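PDB 6B9R: hydroxyethylphosphonate dioxygenase from Streptomyces albus, which probably uses iron and molecular oxygen to cleave the carbon-carbon bond of 2-hydroxyethylphosphonate, giving hydroxymethylphosphonate. Local coordinates for residues P107-R112 and I127-V132; E134-D139 and C173-T178; V158-Y163 and E199-L204; N162-S167 and S191-S196. All blocks are in the same frame, centred on the assembly; numbering follows the deposited sequence.

Contact 1: P107-R112 and I127-V132; sequences PYYEYR and ISMLRV. With 2HE ((2-hydroxyethyl)phosphonic acid), chain F.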
# COMPACT_ATOMS: atom_id res chain seq x y z
N PRO A 107 -19.27 29.66 -19.57
CA PRO A 107 -19.25 28.85 -18.34
C PRO A 107 -19.74 27.44 -18.61
O PRO A 107 -20.72 27.23 -19.32
CB PRO A 107 -20.21 29.61 -17.41
CG PRO A 107 -20.20 31.02 -17.92
CD PRO A 107 -20.04 30.91 -19.41
N TYR A 108 -19.02 26.47 -18.07
CA TYR A 108 -19.31 25.06 -18.34
C TYR A 108 -19.62 24.27 -17.08
O TYR A 108 -20.57 23.48 -17.07
CB TYR A 108 -18.13 24.43 -19.10
CG TYR A 108 -18.49 23.15 -19.83
CD1 TYR A 108 -18.96 23.19 -21.14
CD2 TYR A 108 -18.39 21.91 -19.20
CE1 TYR A 108 -19.30 22.02 -21.81
CE2 TYR A 108 -18.74 20.75 -19.86
CZ TYR A 108 -19.20 20.81 -21.16
OH TYR A 108 -19.54 19.64 -21.82
N TYR A 109 -18.86 24.48 -16.00
CA TYR A 109 -19.10 23.85 -14.71
C TYR A 109 -18.97 24.89 -13.61
O TYR A 109 -18.19 25.83 -13.73
CB TYR A 109 -18.09 22.74 -14.39
CG TYR A 109 -18.07 21.52 -15.29
CD1 TYR A 109 -19.24 20.88 -15.68
CD2 TYR A 109 -16.86 20.98 -15.70
CE1 TYR A 109 -19.20 19.75 -16.48
CE2 TYR A 109 -16.80 19.85 -16.49
CZ TYR A 109 -17.98 19.24 -16.88
OH TYR A 109 -17.91 18.11 -17.67
N GLU A 110 -19.75 24.72 -12.54
CA GLU A 110 -19.43 25.33 -11.26
C GLU A 110 -19.04 24.22 -10.29
O GLU A 110 -19.82 23.28 -10.09
CB GLU A 110 -20.59 26.13 -10.66
CG GLU A 110 -20.20 26.75 -9.30
CD GLU A 110 -21.34 27.41 -8.55
OE1 GLU A 110 -22.50 27.33 -9.01
OE2 GLU A 110 -21.08 28.02 -7.49
N TYR A 111 -17.85 24.34 -9.70
CA TYR A 111 -17.32 23.38 -8.73
C TYR A 111 -17.47 23.92 -7.32
O TYR A 111 -17.27 25.11 -7.07
CB TYR A 111 -15.83 23.11 -8.96
CG TYR A 111 -15.41 22.54 -10.30
CD1 TYR A 111 -15.15 23.39 -11.37
CD2 TYR A 111 -15.22 21.18 -10.46
CE1 TYR A 111 -14.73 22.88 -12.58
CE2 TYR A 111 -14.80 20.66 -11.68
CZ TYR A 111 -14.56 21.52 -12.74
OH TYR A 111 -14.13 21.02 -13.94
N ARG A 112 -17.77 23.02 -6.38
CA ARG A 112 -17.78 23.34 -4.96
C ARG A 112 -17.15 22.18 -4.19
O ARG A 112 -17.52 21.02 -4.42
CB ARG A 112 -19.22 23.59 -4.45
CG ARG A 112 -19.86 24.85 -5.02
CD ARG A 112 -21.25 25.09 -4.45
NE ARG A 112 -21.96 26.11 -5.21
CZ ARG A 112 -23.28 26.29 -5.16
NH1 ARG A 112 -24.03 25.52 -4.38
NH2 ARG A 112 -23.84 27.24 -5.89
N ILE A 127 -20.72 19.51 -8.53
CA ILE A 127 -20.46 20.17 -9.81
C ILE A 127 -21.78 20.32 -10.56
O ILE A 127 -22.43 19.33 -10.88
CB ILE A 127 -19.44 19.41 -10.68
CG1 ILE A 127 -18.16 19.09 -9.89
CG2 ILE A 127 -19.13 20.24 -11.92
CD1 ILE A 127 -17.18 18.22 -10.63
N SER A 128 -22.16 21.56 -10.85
CA SER A 128 -23.37 21.80 -11.62
C SER A 128 -23.03 21.87 -13.10
O SER A 128 -22.04 22.48 -13.49
CB SER A 128 -24.07 23.09 -11.18
OG SER A 128 -23.31 24.21 -11.54
N MET A 129 -23.88 21.25 -13.92
CA MET A 129 -23.72 21.33 -15.36
C MET A 129 -24.27 22.66 -15.84
O MET A 129 -25.46 22.94 -15.69
CB MET A 129 -24.43 20.17 -16.04
CG MET A 129 -23.66 18.86 -16.01
SD MET A 129 -23.53 18.12 -14.36
CE MET A 129 -21.83 18.51 -13.94
N LEU A 130 -23.40 23.50 -16.42
CA LEU A 130 -23.83 24.80 -16.92
C LEU A 130 -24.03 24.81 -18.43
O LEU A 130 -24.51 25.82 -18.96
CB LEU A 130 -22.81 25.88 -16.54
CG LEU A 130 -22.41 25.96 -15.07
CD1 LEU A 130 -21.33 27.04 -14.86
CD2 LEU A 130 -23.63 26.21 -14.20
N ARG A 131 -23.66 23.74 -19.13
CA ARG A 131 -23.82 23.66 -20.58
C ARG A 131 -25.06 22.81 -20.87
O ARG A 131 -25.16 21.67 -20.41
CB ARG A 131 -22.58 23.05 -21.24
CG ARG A 131 -22.66 22.92 -22.76
CD ARG A 131 -22.83 24.28 -23.45
NE ARG A 131 -21.82 25.26 -23.06
CZ ARG A 131 -20.59 25.32 -23.56
NH1 ARG A 131 -20.19 24.44 -24.47
NH2 ARG A 131 -19.74 26.26 -23.14
N VAL A 132 -25.99 23.37 -21.64
CA VAL A 132 -27.26 22.73 -21.95
C VAL A 132 -27.23 22.24 -23.39
O VAL A 132 -26.89 23.01 -24.30
CB VAL A 132 -28.44 23.71 -21.74
CG1 VAL A 132 -29.72 23.13 -22.32
CG2 VAL A 132 -28.60 24.02 -20.26
O3 2HE F . -13.39 16.06 -14.24
P 2HE F . -14.04 17.29 -14.75
O1 2HE F . -13.66 17.52 -16.30
O2 2HE F . -13.60 18.59 -13.89
CA 2HE F . -15.81 17.01 -14.58
CB 2HE F . -16.03 16.27 -13.26
O4 2HE F . -15.70 14.88 -13.38
O HOH W 1 -22.53 27.37 -21.53
O HOH W 2 -21.93 21.25 -18.27
O HOH W 3 -24.49 26.65 -10.36
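I127 and Y111 lie side by side and point the same way, I127 CD1 sitting 3.6 Å from Y111 CD2. They belong to the tight face of an antiparallel hairpin, where I127 CG2 also meets Y109 CB at 3.7 Å and M129 curls so that its CE reaches the Y109 ring. The substrate completes this face. Y111 OH donates to O2 of 2-hydroxyethylphosphonate in a very short 2.5 Å bond, with that oxygen at the edge of the ring; I127 CD1 touches the substrate's CB at 3.5 Å. The face carrying E110 and S128 is looser and wetter. E110 CB lies 3.4 Å from S128 OG, and a water bridges that hydroxyl to E110 OE1. E110 OE2, also bonded to S98, is gripped side-on by R112 NE and NH2, both from the same side of the carboxylate plane. At the open end of the hairpin, R131 folds back to lay one guanidinium face over Y108 CD1, ring and guanidinium planes 83° apart; its NE reaches P107 O through a water, while NH2 bonds to the backbone O of R103. Backbone bonds include L130 N to Y108 O at 2.9 Å. Strand 106-113 runs between strand 99-103, against which Y108 and Y109 form a classic bulge at I101, and strand 123-129, whose far side meets strand 202-208; W449 of the second subunit packs on Y111.

Contact 2: E134-D139 and C173-T178; sequences EDDDPD and CVPMNT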
# COMPACT_ATOMS: atom_id res chain seq x y z
N GLU A 134 -29.28 19.89 -26.60
CA GLU A 134 -30.59 19.56 -27.12
C GLU A 134 -30.66 18.16 -27.72
O GLU A 134 -31.72 17.78 -28.26
CB GLU A 134 -31.02 20.60 -28.16
CG GLU A 134 -31.24 21.98 -27.56
CD GLU A 134 -31.82 22.96 -28.56
OE1 GLU A 134 -31.41 22.94 -29.74
OE2 GLU A 134 -32.69 23.76 -28.15
N ASP A 135 -29.58 17.39 -27.67
CA ASP A 135 -29.60 16.00 -28.10
C ASP A 135 -28.64 15.21 -27.22
O ASP A 135 -27.93 15.78 -26.38
CB ASP A 135 -29.25 15.84 -29.59
CG ASP A 135 -27.88 16.40 -29.94
OD1 ASP A 135 -26.89 16.13 -29.22
OD2 ASP A 135 -27.79 17.10 -30.97
N ASP A 136 -28.62 13.90 -27.42
CA ASP A 136 -27.71 13.01 -26.71
C ASP A 136 -26.62 12.48 -27.64
O ASP A 136 -26.18 11.34 -27.49
CB ASP A 136 -28.48 11.88 -26.05
CG ASP A 136 -29.68 12.39 -25.26
OD1 ASP A 136 -29.61 13.52 -24.74
OD2 ASP A 136 -30.70 11.67 -25.18
N ASP A 137 -26.19 13.30 -28.59
CA ASP A 137 -25.12 12.92 -29.52
C ASP A 137 -23.77 13.07 -28.84
O ASP A 137 -23.41 14.19 -28.44
CB ASP A 137 -25.20 13.79 -30.78
CG ASP A 137 -24.07 13.52 -31.78
OD1 ASP A 137 -23.19 12.66 -31.54
OD2 ASP A 137 -24.06 14.20 -32.83
N PRO A 138 -22.99 12.00 -28.70
CA PRO A 138 -21.64 12.14 -28.12
C PRO A 138 -20.74 13.09 -28.88
O PRO A 138 -19.79 13.63 -28.29
CB PRO A 138 -21.09 10.70 -28.15
CG PRO A 138 -21.92 10.00 -29.17
CD PRO A 138 -23.29 10.61 -29.08
N ASP A 139 -20.99 13.31 -30.17
CA ASP A 139 -20.16 14.16 -31.00
C ASP A 139 -20.68 15.59 -31.10
O ASP A 139 -20.14 16.39 -31.87
CB ASP A 139 -20.02 13.56 -32.40
CG ASP A 139 -19.32 12.20 -32.38
OD1 ASP A 139 -18.32 12.06 -31.65
OD2 ASP A 139 -19.78 11.28 -33.09
N CYS A 173 -22.27 8.64 -25.21
CA CYS A 173 -23.13 9.48 -24.38
C CYS A 173 -24.25 8.61 -23.81
O CYS A 173 -25.02 8.01 -24.57
CB CYS A 173 -23.73 10.64 -25.18
SG CYS A 173 -24.97 11.57 -24.25
N VAL A 174 -24.35 8.58 -22.49
CA VAL A 174 -25.47 7.89 -21.84
C VAL A 174 -26.25 8.91 -21.02
O VAL A 174 -25.72 9.48 -20.06
CB VAL A 174 -24.97 6.72 -20.97
CG1 VAL A 174 -26.10 6.15 -20.15
CG2 VAL A 174 -24.34 5.64 -21.83
N PRO A 175 -27.51 9.18 -21.36
CA PRO A 175 -28.32 10.08 -20.53
C PRO A 175 -28.63 9.46 -19.18
O PRO A 175 -28.94 8.27 -19.08
CB PRO A 175 -29.61 10.28 -21.36
CG PRO A 175 -29.29 9.74 -22.73
CD PRO A 175 -28.25 8.69 -22.54
N MET A 176 -28.56 10.28 -18.14
CA MET A 176 -28.79 9.87 -16.77
C MET A 176 -29.94 10.68 -16.18
O MET A 176 -30.38 11.68 -16.73
CB MET A 176 -27.54 10.10 -15.91
CG MET A 176 -26.31 9.52 -16.49
SD MET A 176 -26.31 7.74 -16.24
CE MET A 176 -24.72 7.36 -17.00
N ASN A 177 -30.40 10.24 -15.00
CA ASN A 177 -31.30 11.05 -14.20
C ASN A 177 -31.02 10.77 -12.74
O ASN A 177 -30.11 10.01 -12.39
CB ASN A 177 -32.76 10.80 -14.56
CG ASN A 177 -33.56 12.09 -14.62
OD1 ASN A 177 -33.42 12.97 -13.76
ND2 ASN A 177 -34.38 12.22 -15.65
N THR A 178 -31.81 11.41 -11.87
CA THR A 178 -31.55 11.37 -10.43
C THR A 178 -31.48 9.95 -9.90
O THR A 178 -32.35 9.12 -10.17
CB THR A 178 -32.63 12.15 -9.70
OG1 THR A 178 -32.64 13.49 -10.20
CG2 THR A 178 -32.37 12.18 -8.19
O HOH W 4 -26.85 8.90 -26.70
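D136 and P175 meet at about a right angle, the carboxylate oxygen OD2 of D136 coming to 3.4 Å from P175 CG on the proline ring. D136 has its CG anti to the carbonyl carbon (chi1 -49°), which swings the carboxylate toward P175. Its other oxygen, OD1, accepts from N162 ND2 on the neighbouring strand, so the two oxygens are used differently: one is held by an amide, the other rests against a hydrocarbon ring. R195 also touches both D136 and P175.

C173 fits in beside this pair. Its CB lies 3.4 Å from D136 O, and SG, anti to the backbone N of C173 (chi1 173°), continues alongside the same carbonyl and approaches D136 CB at 4.0 Å. Next to that carbonyl, on the same flank of the cysteine, P138 brings its CD to 3.9 Å from C173 CB, so the short cysteine side chain is met by the D136 carbonyl and by a proline ring. A water joins the two backbones, donating to D136 O at 2.7 Å and to C173 O at 2.9 Å.

Two Asx turns follow one another in the loop. D135 OD1 accepts from D137 N, and D137 OD1 accepts from D139 N at 2.7 Å, each oxygen being met from above its carboxylate plane. This is a surface arrangement: an irregular, aspartate-rich loop, with consecutive Asx turns, laid against strand 170-175, an edge strand of a three-stranded antiparallel sheet.

Contact 3: V158-Y163 and E199-L204; sequences VGPVNY and EPAYIL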
# COMPACT_ATOMS: atom_id res chain seq x y z
N VAL A 158 -27.88 13.97 -10.28
CA VAL A 158 -29.12 14.63 -9.88
C VAL A 158 -29.66 15.38 -11.10
O VAL A 158 -28.97 16.25 -11.65
CB VAL A 158 -28.93 15.59 -8.70
CG1 VAL A 158 -30.27 16.27 -8.36
CG2 VAL A 158 -28.35 14.86 -7.47
N GLY A 159 -30.89 15.07 -11.50
CA GLY A 159 -31.51 15.76 -12.60
C GLY A 159 -31.07 15.22 -13.94
O GLY A 159 -30.36 14.21 -14.03
N PRO A 160 -31.50 15.88 -15.03
CA PRO A 160 -31.27 15.36 -16.39
C PRO A 160 -29.87 15.66 -16.91
O PRO A 160 -29.65 16.52 -17.78
CB PRO A 160 -32.37 16.06 -17.20
CG PRO A 160 -32.54 17.38 -16.49
CD PRO A 160 -32.36 17.07 -15.02
N VAL A 161 -28.89 14.94 -16.37
CA VAL A 161 -27.48 15.09 -16.74
C VAL A 161 -27.13 14.07 -17.82
O VAL A 161 -27.50 12.89 -17.71
CB VAL A 161 -26.58 14.92 -15.51
CG1 VAL A 161 -25.11 14.91 -15.93
CG2 VAL A 161 -26.85 16.03 -14.48
N ASN A 162 -26.43 14.52 -18.86
CA ASN A 162 -25.85 13.61 -19.84
C ASN A 162 -24.41 13.30 -19.45
O ASN A 162 -23.64 14.21 -19.14
CB ASN A 162 -25.89 14.21 -21.25
CG ASN A 162 -27.22 13.98 -21.94
OD1 ASN A 162 -28.11 13.33 -21.40
ND2 ASN A 162 -27.35 14.52 -23.15
N TYR A 163 -24.05 12.02 -19.50
CA TYR A 163 -22.71 11.53 -19.19
C TYR A 163 -22.02 11.13 -20.49
O TYR A 163 -22.54 10.31 -21.25
CB TYR A 163 -22.77 10.34 -18.24
CG TYR A 163 -21.40 9.80 -17.86
CD1 TYR A 163 -20.44 10.65 -17.32
CD2 TYR A 163 -21.07 8.47 -18.04
CE1 TYR A 163 -19.20 10.18 -16.97
CE2 TYR A 163 -19.80 7.99 -17.70
CZ TYR A 163 -18.89 8.85 -17.17
OH TYR A 163 -17.64 8.39 -16.82
N GLU A 199 -34.56 22.52 -14.80
CA GLU A 199 -34.48 21.89 -13.49
C GLU A 199 -33.02 21.73 -13.08
O GLU A 199 -32.12 21.79 -13.93
CB GLU A 199 -35.19 20.52 -13.49
CG GLU A 199 -34.94 19.69 -14.72
CD GLU A 199 -35.63 18.34 -14.63
OE1 GLU A 199 -35.64 17.76 -13.52
OE2 GLU A 199 -36.15 17.87 -15.66
N PRO A 200 -32.76 21.57 -11.78
CA PRO A 200 -31.37 21.40 -11.34
C PRO A 200 -30.72 20.21 -12.02
O PRO A 200 -31.32 19.14 -12.17
CB PRO A 200 -31.51 21.18 -9.83
CG PRO A 200 -32.82 21.85 -9.47
CD PRO A 200 -33.70 21.65 -10.65
N ALA A 201 -29.47 20.40 -12.45
CA ALA A 201 -28.70 19.34 -13.11
C ALA A 201 -27.28 19.41 -12.58
O ALA A 201 -26.55 20.34 -12.91
CB ALA A 201 -28.73 19.49 -14.63
N TYR A 202 -26.91 18.46 -11.72
CA TYR A 202 -25.59 18.49 -11.12
C TYR A 202 -25.18 17.08 -10.72
O TYR A 202 -25.97 16.13 -10.82
CB TYR A 202 -25.54 19.45 -9.93
CG TYR A 202 -26.46 19.12 -8.76
CD1 TYR A 202 -27.76 19.60 -8.72
CD2 TYR A 202 -26.01 18.37 -7.69
CE1 TYR A 202 -28.60 19.32 -7.65
CE2 TYR A 202 -26.83 18.08 -6.62
CZ TYR A 202 -28.13 18.56 -6.60
OH TYR A 202 -28.96 18.28 -5.54
N ILE A 203 -23.92 16.94 -10.30
CA ILE A 203 -23.38 15.66 -9.87
C ILE A 203 -22.64 15.84 -8.56
O ILE A 203 -22.17 16.93 -8.22
CB ILE A 203 -22.45 15.02 -10.92
CG1 ILE A 203 -21.18 15.87 -11.12
CG2 ILE A 203 -23.18 14.77 -12.25
CD1 ILE A 203 -20.26 15.34 -12.20
N LEU A 204 -22.55 14.75 -7.82
CA LEU A 204 -21.55 14.61 -6.76
C LEU A 204 -20.46 13.74 -7.38
O LEU A 204 -20.63 12.53 -7.52
CB LEU A 204 -22.15 14.00 -5.50
CG LEU A 204 -22.89 14.94 -4.54
CD1 LEU A 204 -21.95 15.97 -3.91
CD2 LEU A 204 -24.05 15.66 -5.22
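V158 and Y202 form an antiparallel hydrogen-bonded pair, V158 N giving to Y202 O at 2.9 Å and Y202 N returning to V158 O at 3.0 Å. After this pair the chain turns at G159, which, with positive phi (82°), places its CA 3.4 Å from P200 O; a CB here would collide with that carbonyl. P160 then centres an inverse gamma turn. V158 stands over one face of the Y202 ring in a CH-pi contact, its CB 3.8 Å from the ring centroid, with CG1 and CG2 reaching toward the two sides of the phenol end. Y202 gets there by setting CG between its backbone N and carbonyl carbon (chi1 62°). An alanine in place of Y202 is likely to strip V158 of this cover and leave W126 without the ring it meets. Further on, P160 CD rests on the E199 carboxylate carbon CD at 3.5 Å, V161 CG2 meets A201 CB at 3.9 Å, and V161 CG1 faces I203 CG2. Two backbone bonds thus set the pairing, while the side chains add mostly apolar contacts, extending to I203, whose side chain is about 4 Å from the bound substrate.

Contact 4: N162-S167 and S191-S196; sequences NYYFRS and SFTARS. With 2HE ((2-hydroxyethyl)phosphonic acid), chain F.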
# COMPACT_ATOMS: atom_id res chain seq x y z
N ASN A 162 -26.43 14.52 -18.86
CA ASN A 162 -25.85 13.61 -19.84
C ASN A 162 -24.41 13.30 -19.45
O ASN A 162 -23.64 14.21 -19.14
CB ASN A 162 -25.89 14.21 -21.25
CG ASN A 162 -27.22 13.98 -21.94
OD1 ASN A 162 -28.11 13.33 -21.40
ND2 ASN A 162 -27.35 14.52 -23.15
N TYR A 163 -24.05 12.02 -19.50
CA TYR A 163 -22.71 11.53 -19.19
C TYR A 163 -22.02 11.13 -20.49
O TYR A 163 -22.54 10.31 -21.25
CB TYR A 163 -22.77 10.34 -18.24
CG TYR A 163 -21.40 9.80 -17.86
CD1 TYR A 163 -20.44 10.65 -17.32
CD2 TYR A 163 -21.07 8.47 -18.04
CE1 TYR A 163 -19.20 10.18 -16.97
CE2 TYR A 163 -19.80 7.99 -17.70
CZ TYR A 163 -18.89 8.85 -17.17
OH TYR A 163 -17.64 8.39 -16.82
N TYR A 164 -20.86 11.72 -20.75
CA TYR A 164 -20.07 11.44 -21.94
C TYR A 164 -18.77 10.77 -21.53
O TYR A 164 -18.15 11.17 -20.54
CB TYR A 164 -19.77 12.73 -22.71
CG TYR A 164 -20.99 13.53 -23.06
CD1 TYR A 164 -21.59 14.37 -22.13
CD2 TYR A 164 -21.55 13.44 -24.33
CE1 TYR A 164 -22.72 15.09 -22.45
CE2 TYR A 164 -22.68 14.17 -24.66
CZ TYR A 164 -23.26 14.99 -23.72
OH TYR A 164 -24.38 15.71 -24.04
N PHE A 165 -18.37 9.74 -22.27
CA PHE A 165 -17.17 9.02 -21.88
C PHE A 165 -16.48 8.43 -23.10
O PHE A 165 -17.13 8.07 -24.09
CB PHE A 165 -17.47 7.94 -20.84
CG PHE A 165 -18.56 6.98 -21.23
CD1 PHE A 165 -19.90 7.31 -21.05
CD2 PHE A 165 -18.25 5.72 -21.73
CE1 PHE A 165 -20.90 6.41 -21.39
CE2 PHE A 165 -19.24 4.82 -22.05
CZ PHE A 165 -20.57 5.17 -21.89
N ARG A 166 -15.15 8.34 -23.02
CA ARG A 166 -14.30 7.92 -24.13
C ARG A 166 -13.40 6.77 -23.72
O ARG A 166 -12.92 6.71 -22.58
CB ARG A 166 -13.44 9.08 -24.66
CG ARG A 166 -14.09 9.91 -25.73
CD ARG A 166 -13.28 11.15 -26.02
NE ARG A 166 -13.93 12.03 -26.98
CZ ARG A 166 -13.55 13.28 -27.23
NH1 ARG A 166 -12.53 13.81 -26.57
NH2 ARG A 166 -14.21 14.00 -28.12
N SER A 167 -13.15 5.87 -24.66
CA SER A 167 -12.29 4.72 -24.44
C SER A 167 -11.94 4.15 -25.81
O SER A 167 -12.82 4.01 -26.65
CB SER A 167 -12.99 3.66 -23.57
OG SER A 167 -12.20 2.49 -23.42
N SER A 191 -17.19 13.91 -19.81
CA SER A 191 -17.83 15.22 -19.74
C SER A 191 -19.26 15.06 -19.24
O SER A 191 -19.80 13.95 -19.20
CB SER A 191 -17.80 15.93 -21.09
OG SER A 191 -18.17 17.30 -20.95
N PHE A 192 -19.87 16.19 -18.87
CA PHE A 192 -21.25 16.23 -18.42
C PHE A 192 -21.94 17.48 -18.97
O PHE A 192 -21.34 18.56 -18.99
CB PHE A 192 -21.37 16.27 -16.89
CG PHE A 192 -20.61 15.21 -16.19
CD1 PHE A 192 -19.28 15.42 -15.84
CD2 PHE A 192 -21.21 14.02 -15.84
CE1 PHE A 192 -18.55 14.45 -15.16
CE2 PHE A 192 -20.49 13.03 -15.14
CZ PHE A 192 -19.15 13.25 -14.81
N THR A 193 -23.19 17.32 -19.41
CA THR A 193 -24.04 18.43 -19.82
C THR A 193 -25.42 18.25 -19.19
O THR A 193 -25.74 17.20 -18.63
CB THR A 193 -24.19 18.51 -21.34
OG1 THR A 193 -24.84 17.32 -21.81
CG2 THR A 193 -22.82 18.63 -22.03
N ALA A 194 -26.25 19.29 -19.30
CA ALA A 194 -27.64 19.23 -18.87
C ALA A 194 -28.54 19.11 -20.09
O ALA A 194 -28.35 19.83 -21.08
CB ALA A 194 -28.04 20.47 -18.06
N ARG A 195 -29.53 18.21 -20.02
CA ARG A 195 -30.52 18.10 -21.09
C ARG A 195 -31.57 19.20 -21.04
O ARG A 195 -32.34 19.33 -21.99
CB ARG A 195 -31.22 16.74 -21.03
CG ARG A 195 -30.34 15.58 -21.47
CD ARG A 195 -31.14 14.31 -21.71
NE ARG A 195 -31.93 13.89 -20.55
CZ ARG A 195 -31.42 13.32 -19.47
NH1 ARG A 195 -32.23 12.97 -18.47
NH2 ARG A 195 -30.11 13.10 -19.36
N SER A 196 -31.62 19.97 -19.96
CA SER A 196 -32.63 20.99 -19.81
C SER A 196 -32.07 22.14 -19.00
O SER A 196 -31.22 21.95 -18.13
CB SER A 196 -33.90 20.44 -19.14
OG SER A 196 -34.76 21.48 -18.74
O3 2HE F . -13.39 16.06 -14.24
P 2HE F . -14.04 17.29 -14.75
O1 2HE F . -13.66 17.52 -16.30
O2 2HE F . -13.60 18.59 -13.89
CA 2HE F . -15.81 17.01 -14.58
CB 2HE F . -16.03 16.27 -13.26
O4 2HE F . -15.70 14.88 -13.38
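N162 and T193 begin an antiparallel pairing of strands 161-167 and 190-194, part of a three-stranded sheet in a cupin-like beta fold. N162 N donates to T193 O at 2.8 Å. The N162 side chain crosses R195 at about a right angle: OD1 takes R195 NH2 at 2.9 Å, the donor lying 29° out of the amide's carbonyl plane, and R195 CG and CD press against the same oxygen. N162 ND2 gives to D136 OD1 and, weakly, to Y164 OH, so both ends of the buried amide have partners. R195 also spends NH1 on M176 O; a leucine at R195 would probably leave both N162 OD1 and M176 O without these donors and let the amide turn more easily. Next comes Y163, on the face of the sheet it shares with F192. The two rings lie side by side but oblique, planes 36° apart, with Y163 CD1 only 3.2 Å from F192 CE2. Beyond it, F192 CE1 comes to 3.4 Å from the substrate hydroxyl O4, which sits at the ring's edge; F192 is one of the pocket residues. At Y164 the strands pair again, Y164 N to S191 O at 2.9 Å and S191 N back to Y164 O. The Y164 ring turns its edge to S191 O and runs across T193, whose OG1 sits between backbone N and carbonyl carbon (chi1 63°) and is hydrogen-bonded to Y164 OH at 2.8 Å.

Overall arrangement
From the N terminus, contact 1 comes first and closes a short hairpin in the seven-stranded sheet that holds strands 106-113 and 202-208. Contact 2 opens in the loop just after it and closes on strand 170-175, enclosing strands 152-158 and 161-167. Contacts 3 and 4 start inside that span and end beyond it, so each crosses contact 2; contact 4 starts from the same stretch as contact 3, sharing N162 and Y163, and closes first. Contact 3 returns the chain to strand 202-208 and links that sheet to the three-stranded one, whose strands 161-167 and 190-194 contact 4 pairs and whose edge contact 2 covers with a loop. Contacts 1 and 4 approach the substrate from these sheets.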